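Long-range contacts in Yop proteins translocation protein H (Yersinia pestis, PDB 1Z21), which may regulate assembly of the type III secretion injectisome by controlling secretion or polymerisation of the needle subunit YscF, and contributes to virulence: residues W73-L78 with E103-L107; H46-V51 with Y95-L99. All coordinates share one frame; numbering follows the deposited sequence.

Interaction 1. Residues W73-L78 with E103-L107; sequences WEAILL and ELMIL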
ATOM      1  N   TRP A  73      -4.866   3.006   3.998  1.00 15.11           N
ATOM      2  CA  TRP A  73      -3.711   2.114   4.097  1.00 14.82           C
ATOM      3  C   TRP A  73      -4.097   0.651   3.854  1.00 14.31           C
ATOM      4  O   TRP A  73      -3.393  -0.064   3.160  1.00 14.01           O
ATOM      5  CB  TRP A  73      -3.037   2.255   5.464  1.00 14.92           C
ATOM      6  CG  TRP A  73      -2.184   3.482   5.621  1.00 14.89           C
ATOM      7  CD1 TRP A  73      -2.192   4.598   4.846  1.00 14.04           C
ATOM      8  CD2 TRP A  73      -1.206   3.712   6.639  1.00 14.88           C
ATOM      9  NE1 TRP A  73      -1.273   5.509   5.306  1.00 14.47           N
ATOM     10  CE2 TRP A  73      -0.643   4.983   6.401  1.00 14.96           C
ATOM     11  CE3 TRP A  73      -0.722   2.957   7.709  1.00 15.20           C
ATOM     12  CZ2 TRP A  73       0.358   5.524   7.213  1.00 15.91           C
ATOM     13  CZ3 TRP A  73       0.269   3.502   8.514  1.00 13.56           C
ATOM     14  CH2 TRP A  73       0.797   4.761   8.261  1.00 15.17           C
ATOM     15  N   GLU A  74      -5.221   0.220   4.424  1.00 14.16           N
ATOM     16  CA  GLU A  74      -5.681  -1.159   4.301  1.00 14.77           C
ATOM     17  C   GLU A  74      -6.005  -1.504   2.853  1.00 13.86           C
ATOM     18  O   GLU A  74      -5.579  -2.524   2.358  1.00 13.15           O
ATOM     19  CB  GLU A  74      -6.904  -1.390   5.182  1.00 15.40           C
ATOM     20  CG  GLU A  74      -6.580  -1.374   6.669  1.00 18.26           C
ATOM     21  CD  GLU A  74      -7.808  -1.249   7.549  1.00 22.86           C
ATOM     22  OE1 GLU A  74      -8.916  -1.011   7.027  1.00 24.20           O
ATOM     23  OE2 GLU A  74      -7.649  -1.384   8.775  1.00 28.37           O
ATOM     24  N   ALA A  75      -6.722  -0.617   2.170  1.00 13.43           N
ATOM     25  CA  ALA A  75      -7.048  -0.831   0.757  1.00 12.92           C
ATOM     26  C   ALA A  75      -5.810  -0.854  -0.117  1.00 13.13           C
ATOM     27  O   ALA A  75      -5.672  -1.712  -0.985  1.00 13.60           O
ATOM     28  CB  ALA A  75      -8.004   0.251   0.280  1.00 12.79           C
ATOM     29  N   ILE A  76      -4.918   0.107   0.095  1.00 12.84           N
ATOM     30  CA  ILE A  76      -3.675   0.176  -0.649  1.00 12.77           C
ATOM     31  C   ILE A  76      -2.841  -1.089  -0.448  1.00 12.67           C
ATOM     32  O   ILE A  76      -2.386  -1.677  -1.411  1.00 12.06           O
ATOM     33  CB  ILE A  76      -2.878   1.453  -0.287  1.00 12.91           C
ATOM     34  CG1 ILE A  76      -3.600   2.708  -0.823  1.00 12.49           C
ATOM     35  CG2 ILE A  76      -1.435   1.370  -0.796  1.00 13.99           C
ATOM     36  CD1 ILE A  76      -3.554   2.901  -2.336  1.00 13.21           C
ATOM     37  N   LEU A  77      -2.662  -1.511   0.797  1.00 12.66           N
ATOM     38  CA  LEU A  77      -1.842  -2.683   1.118  1.00 12.58           C
ATOM     39  C   LEU A  77      -2.358  -3.939   0.413  1.00 13.28           C
ATOM     40  O   LEU A  77      -1.587  -4.668  -0.195  1.00 13.67           O
ATOM     41  CB  LEU A  77      -1.767  -2.907   2.649  1.00 12.24           C
ATOM     42  CG  LEU A  77      -0.821  -1.956   3.405  1.00 13.30           C
ATOM     43  CD1 LEU A  77      -1.031  -2.088   4.910  1.00 14.93           C
ATOM     44  CD2 LEU A  77       0.613  -2.223   3.024  1.00 13.92           C
ATOM     45  N   LEU A  78      -3.666  -4.155   0.486  1.00 14.10           N
ATOM     46  CA  LEU A  78      -4.310  -5.292  -0.160  1.00 14.81           C
ATOM     47  C   LEU A  78      -4.127  -5.215  -1.676  1.00 15.51           C
ATOM     48  O   LEU A  78      -3.796  -6.207  -2.310  1.00 16.27           O
ATOM     49  CB  LEU A  78      -5.789  -5.370   0.232  1.00 15.67           C
ATOM     50  CG  LEU A  78      -5.974  -5.811   1.692  1.00 16.26           C
ATOM     51  CD1 LEU A  78      -7.378  -5.586   2.200  1.00 18.45           C
ATOM     52  CD2 LEU A  78      -5.599  -7.256   1.863  1.00 18.80           C
ATOM     53  N   GLU A 103       1.603  -5.828   8.850  1.00 14.56           N
ATOM     54  CA  GLU A 103       0.954  -4.521   9.015  1.00 13.68           C
ATOM     55  C   GLU A 103      -0.568  -4.625   8.997  1.00 13.61           C
ATOM     56  O   GLU A 103      -1.232  -3.953   9.768  1.00 13.09           O
ATOM     57  CB  GLU A 103       1.425  -3.520   7.956  1.00 13.84           C
ATOM     58  CG  GLU A 103       0.806  -2.118   8.075  1.00 11.94           C
ATOM     59  CD  GLU A 103       1.089  -1.410   9.402  1.00 14.92           C
ATOM     60  OE1 GLU A 103       2.069  -1.761  10.097  1.00 14.29           O
ATOM     61  OE2 GLU A 103       0.333  -0.476   9.744  1.00 14.85           O
ATOM     62  N   LEU A 104      -1.129  -5.465   8.127  1.00 13.64           N
ATOM     63  CA  LEU A 104      -2.574  -5.618   8.083  1.00 13.82           C
ATOM     64  C   LEU A 104      -3.089  -6.168   9.419  1.00 14.23           C
ATOM     65  O   LEU A 104      -4.143  -5.770   9.877  1.00 13.59           O
ATOM     66  CB  LEU A 104      -3.018  -6.494   6.906  1.00 13.54           C
ATOM     67  CG  LEU A 104      -2.943  -5.789   5.548  1.00 14.61           C
ATOM     68  CD1 LEU A 104      -3.117  -6.776   4.431  1.00 16.16           C
ATOM     69  CD2 LEU A 104      -3.990  -4.710   5.420  1.00 14.17           C
ATOM     70  N   MET A 105      -2.313  -7.042  10.053  1.00 15.47           N
ATOM     71  CA  MET A 105      -2.705  -7.603  11.349  1.00 17.03           C
ATOM     72  C   MET A 105      -2.740  -6.506  12.400  1.00 17.34           C
ATOM     73  O   MET A 105      -3.615  -6.505  13.250  1.00 17.48           O
ATOM     74  CB  MET A 105      -1.760  -8.744  11.747  1.00 17.58           C
ATOM     75  CG  MET A 105      -2.017  -9.365  13.119  1.00 19.64           C
ATOM     76  SD  MET A 105      -3.513 -10.322  13.109  1.00 24.03           S
ATOM     77  CE  MET A 105      -2.911 -11.893  12.517  1.00 24.19           C
ATOM     78  N   ILE A 106      -1.806  -5.566  12.322  1.00 17.89           N
ATOM     79  CA  ILE A 106      -1.773  -4.417  13.228  1.00 19.47           C
ATOM     80  C   ILE A 106      -2.949  -3.465  12.986  1.00 20.44           C
ATOM     81  O   ILE A 106      -3.521  -2.935  13.932  1.00 21.62           O
ATOM     82  CB  ILE A 106      -0.421  -3.687  13.104  1.00 19.73           C
ATOM     83  CG1 ILE A 106       0.697  -4.559  13.673  1.00 19.93           C
ATOM     84  CG2 ILE A 106      -0.433  -2.319  13.824  1.00 20.72           C
ATOM     85  CD1 ILE A 106       2.095  -4.119  13.246  1.00 20.53           C
ATOM     86  N   LEU A 107      -3.313  -3.262  11.720  1.00 21.11           N
ATOM     87  CA  LEU A 107      -4.372  -2.332  11.356  1.00 21.74           C
ATOM     88  C   LEU A 107      -5.765  -2.890  11.670  1.00 23.45           C
ATOM     89  O   LEU A 107      -6.757  -2.159  11.620  1.00 23.45           O
ATOM     90  CB  LEU A 107      -4.269  -1.983   9.871  1.00 21.46           C
ATOM     91  CG  LEU A 107      -3.055  -1.134   9.487  1.00 20.29           C
ATOM     92  CD1 LEU A 107      -2.920  -1.020   7.974  1.00 20.09           C
ATOM     93  CD2 LEU A 107      -3.137   0.251  10.120  1.00 21.58           C
TER
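Leu77 points toward helix 94-107 and carries the tight half of this contact. Its CD1 lies 3.7 Å from Glu103 CG and 3.8 Å from Leu107 CD1, and the Leu77 side chain crosses both at about a right angle. In Glu103 a chi1 of -179°, with CG anti to the backbone N, sets CG against Leu77 CD1, and the bend at chi2 (60°) then turns the carboxylate off toward the Trp73 edge and Arg60. That carboxylate is buried: OE1 makes a salt bridge with Arg60 of helix 52-66, and OE2 comes to the edge of the Trp73 indole, 4.1 Å from CE3. The indole N-H is used outside the contact, on the backbone O of Asp67. The two segments run antiparallel within the five-helix core domain of YopR, their axes 10.5 Å apart and 156° between directions. Side chains, chiefly leucines, bridge the gap between the two backbones, Leu104 CD2 standing 4.0 Å from Leu77 CB.

The outer side is more exposed. A single close methyl pair, Leu78 CD2 to Leu104 CD1 at 3.6 Å, lies at this rim. Near Leu107, Glu74 stretches past in the opposite direction; its CG touches the leucine CD1, while OE2 stops 3.1 Å from Leu107 O, a close approach of two acceptor oxygens that is not a hydrogen bond.

Interaction 2. Residues H46-V51 with Y95-L99; sequences HQGSVV and YLSEL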
ATOM      1  N   HIS A  46      14.835  -7.913  -1.112  1.00 33.62           N
ATOM      2  CA  HIS A  46      14.942  -8.513   0.213  1.00 33.31           C
ATOM      3  C   HIS A  46      14.460  -9.942   0.140  1.00 33.44           C
ATOM      4  O   HIS A  46      13.358 -10.209  -0.332  1.00 33.78           O
ATOM      5  CB  HIS A  46      14.093  -7.762   1.245  1.00 33.26           C
ATOM      6  CG  HIS A  46      14.738  -6.528   1.790  1.00 32.50           C
ATOM      7  ND1 HIS A  46      15.499  -5.680   1.018  1.00 32.57           N
ATOM      8  CD2 HIS A  46      14.714  -5.984   3.031  1.00 32.59           C
ATOM      9  CE1 HIS A  46      15.922  -4.671   1.759  1.00 31.67           C
ATOM     10  NE2 HIS A  46      15.462  -4.835   2.987  1.00 31.85           N
ATOM     11  N   GLN A  47      15.291 -10.860   0.618  1.00 33.21           N
ATOM     12  CA  GLN A  47      14.928 -12.258   0.749  1.00 33.06           C
ATOM     13  C   GLN A  47      15.137 -12.704   2.188  1.00 32.16           C
ATOM     14  O   GLN A  47      15.684 -11.973   3.005  1.00 32.59           O
ATOM     15  CB  GLN A  47      15.782 -13.104  -0.186  1.00 33.41           C
ATOM     16  CG  GLN A  47      15.532 -12.828  -1.647  1.00 34.83           C
ATOM     17  CD  GLN A  47      16.276 -13.797  -2.534  1.00 36.54           C
ATOM     18  OE1 GLN A  47      17.501 -13.909  -2.444  1.00 38.07           O
ATOM     19  NE2 GLN A  47      15.545 -14.513  -3.380  1.00 37.38           N
ATOM     20  N   GLY A  48      14.706 -13.911   2.505  1.00 31.36           N
ATOM     21  CA  GLY A  48      14.802 -14.374   3.878  1.00 30.30           C
ATOM     22  C   GLY A  48      13.760 -13.719   4.776  1.00 28.96           C
ATOM     23  O   GLY A  48      12.700 -13.326   4.305  1.00 28.95           O
ATOM     24  N   SER A  49      14.068 -13.596   6.066  1.00 27.37           N
ATOM     25  CA  SER A  49      13.056 -13.303   7.079  1.00 25.94           C
ATOM     26  C   SER A  49      12.878 -11.821   7.323  1.00 24.52           C
ATOM     27  O   SER A  49      13.847 -11.064   7.400  1.00 24.33           O
ATOM     28  CB  SER A  49      13.422 -13.981   8.402  1.00 26.14           C
ATOM     29  OG  SER A  49      13.665 -15.358   8.203  1.00 26.46           O
ATOM     30  N   VAL A  50      11.624 -11.418   7.475  1.00 22.84           N
ATOM     31  CA  VAL A  50      11.292 -10.047   7.793  1.00 21.94           C
ATOM     32  C   VAL A  50      11.772  -9.690   9.189  1.00 21.11           C
ATOM     33  O   VAL A  50      11.949 -10.558  10.043  1.00 20.99           O
ATOM     34  CB  VAL A  50       9.782  -9.761   7.672  1.00 21.60           C
ATOM     35  CG1 VAL A  50       9.303 -10.046   6.245  1.00 21.87           C
ATOM     36  CG2 VAL A  50       8.971 -10.552   8.712  1.00 22.38           C
ATOM     37  N   VAL A  51      11.993  -8.399   9.396  1.00 19.91           N
ATOM     38  CA  VAL A  51      12.493  -7.877  10.656  1.00 19.48           C
ATOM     39  C   VAL A  51      11.503  -6.811  11.100  1.00 19.73           C
ATOM     40  O   VAL A  51      11.683  -5.641  10.775  1.00 18.48           O
ATOM     41  CB  VAL A  51      13.880  -7.228  10.492  1.00 19.21           C
ATOM     42  CG1 VAL A  51      14.461  -6.857  11.850  1.00 18.89           C
ATOM     43  CG2 VAL A  51      14.820  -8.134   9.732  1.00 19.40           C
ATOM     44  N   TYR A  95       8.839 -11.710   0.876  1.00 27.08           N
ATOM     45  CA  TYR A  95       9.306 -10.788   1.892  1.00 25.26           C
ATOM     46  C   TYR A  95       8.338  -9.632   2.049  1.00 24.04           C
ATOM     47  O   TYR A  95       7.867  -9.377   3.151  1.00 22.88           O
ATOM     48  CB  TYR A  95      10.690 -10.254   1.540  1.00 24.78           C
ATOM     49  CG  TYR A  95      11.409  -9.588   2.682  1.00 23.91           C
ATOM     50  CD1 TYR A  95      12.376 -10.278   3.403  1.00 23.23           C
ATOM     51  CD2 TYR A  95      11.145  -8.260   3.032  1.00 23.54           C
ATOM     52  CE1 TYR A  95      13.051  -9.677   4.447  1.00 23.89           C
ATOM     53  CE2 TYR A  95      11.823  -7.644   4.077  1.00 23.50           C
ATOM     54  CZ  TYR A  95      12.773  -8.365   4.785  1.00 23.44           C
ATOM     55  OH  TYR A  95      13.461  -7.787   5.821  1.00 22.88           O
ATOM     56  N   LEU A  96       8.038  -8.946   0.947  1.00 23.01           N
ATOM     57  CA  LEU A  96       7.137  -7.787   0.990  1.00 22.13           C
ATOM     58  C   LEU A  96       5.719  -8.243   1.311  1.00 21.77           C
ATOM     59  O   LEU A  96       4.995  -7.588   2.058  1.00 21.35           O
ATOM     60  CB  LEU A  96       7.178  -6.999  -0.330  1.00 22.02           C
ATOM     61  CG  LEU A  96       6.273  -5.756  -0.434  1.00 21.87           C
ATOM     62  CD1 LEU A  96       6.470  -4.782   0.729  1.00 20.78           C
ATOM     63  CD2 LEU A  96       6.487  -5.026  -1.763  1.00 21.05           C
ATOM     64  N   SER A  97       5.327  -9.381   0.760  1.00 21.30           N
ATOM     65  CA  SER A  97       4.020  -9.941   1.037  1.00 21.62           C
ATOM     66  C   SER A  97       3.841 -10.217   2.524  1.00 20.59           C
ATOM     67  O   SER A  97       2.784  -9.955   3.086  1.00 20.31           O
ATOM     68  CB  SER A  97       3.820 -11.212   0.219  1.00 21.86           C
ATOM     69  OG  SER A  97       3.844 -10.884  -1.151  1.00 24.13           O
ATOM     70  N   GLU A  98       4.891 -10.731   3.163  1.00 20.24           N
ATOM     71  CA  GLU A  98       4.836 -11.069   4.585  1.00 19.41           C
ATOM     72  C   GLU A  98       4.788  -9.806   5.436  1.00 18.30           C
ATOM     73  O   GLU A  98       4.042  -9.734   6.408  1.00 17.95           O
ATOM     74  CB  GLU A  98       6.036 -11.925   4.994  1.00 19.98           C
ATOM     75  CG  GLU A  98       6.122 -12.225   6.489  1.00 21.11           C
ATOM     76  CD  GLU A  98       4.929 -12.985   7.031  1.00 24.87           C
ATOM     77  OE1 GLU A  98       4.136 -13.521   6.234  1.00 26.20           O
ATOM     78  OE2 GLU A  98       4.785 -13.059   8.272  1.00 26.14           O
ATOM     79  N   LEU A  99       5.597  -8.824   5.062  1.00 17.57           N
ATOM     80  CA  LEU A  99       5.580  -7.505   5.690  1.00 17.95           C
ATOM     81  C   LEU A  99       4.189  -6.892   5.673  1.00 16.59           C
ATOM     82  O   LEU A  99       3.723  -6.347   6.669  1.00 15.93           O
ATOM     83  CB  LEU A  99       6.502  -6.556   4.924  1.00 18.86           C
ATOM     84  CG  LEU A  99       7.593  -5.814   5.657  1.00 22.26           C
ATOM     85  CD1 LEU A  99       8.334  -6.743   6.618  1.00 22.94           C
ATOM     86  CD2 LEU A  99       8.531  -5.241   4.601  1.00 22.58           C
TER
HETATM   87  O   HOH W   1      11.728 -12.947  -0.335  1.00 59.47           O
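Tyr95 stands against His46 and Val50, its ring held between them where the loop joining helices 25-43 and 52-66 curls round the start of helix 94-107 in the all-helical YopR core domain. A chi1 of -165° swings the ring away from the backbone N, between His46 and Val50. Tyr95 CB meets the carbonyl of His46, 3.3 Å from O, and CG lies beneath His46 CB. That methylene sits over the centre of one ring face, 3.4 Å from the centroid, in a close CH-pi contact; Val50 CG1 takes the opposite face at 3.9 Å, only 2° off the normal. CD2 lies under His46 CB at 3.5 Å, with Val50 CG1 on its other face. Along one flank of the ring, CD1 has Gly48 O at its edge, near the ring plane, at 3.2 Å, and CE1 has Ser49 O at 3.4 Å, approaching obliquely. On the other flank CE2 lies near His46 CD2, since the imidazole turns its edge to the tyrosine face in an offset edge-to-face pair with planes 75° apart. CZ shares His46 CD2 and also meets Val50 CA. Finally OH hydrogen-bonds to OD2 of Asp55 in helix 52-66, the same oxygen that accepts the N-H of Val51, the N-cap residue of that helix. One carboxylate oxygen thus ties the tyrosine tip to the helix start.

On the Val50 side of the ring, CG1 also rests on Glu98 CG and packs tightly against Leu99 CD1. On the backbone side a water donates to His46 O and weakly accepts from Tyr95 N, 3.4 Å away.

Both interactions use helix 94-107, the last helix of the core domain: interaction 2 takes its first turns and interaction 1 its C-terminal end, with centres 16 Å apart. Along the chain the segments alternate, 46-51, 73-78, 95-99 and 103-107, so the two connections cross in sequence. One brings the loop before helix 52-66 to the final helix, the other brings helix 71-82 to it. Helix 52-66 lies between these partners in the chain and contributes to each site, through Asp55 near interaction 2 and Arg60 at interaction 1. The closing helix is thereby joined at both ends to earlier parts of a single compact domain.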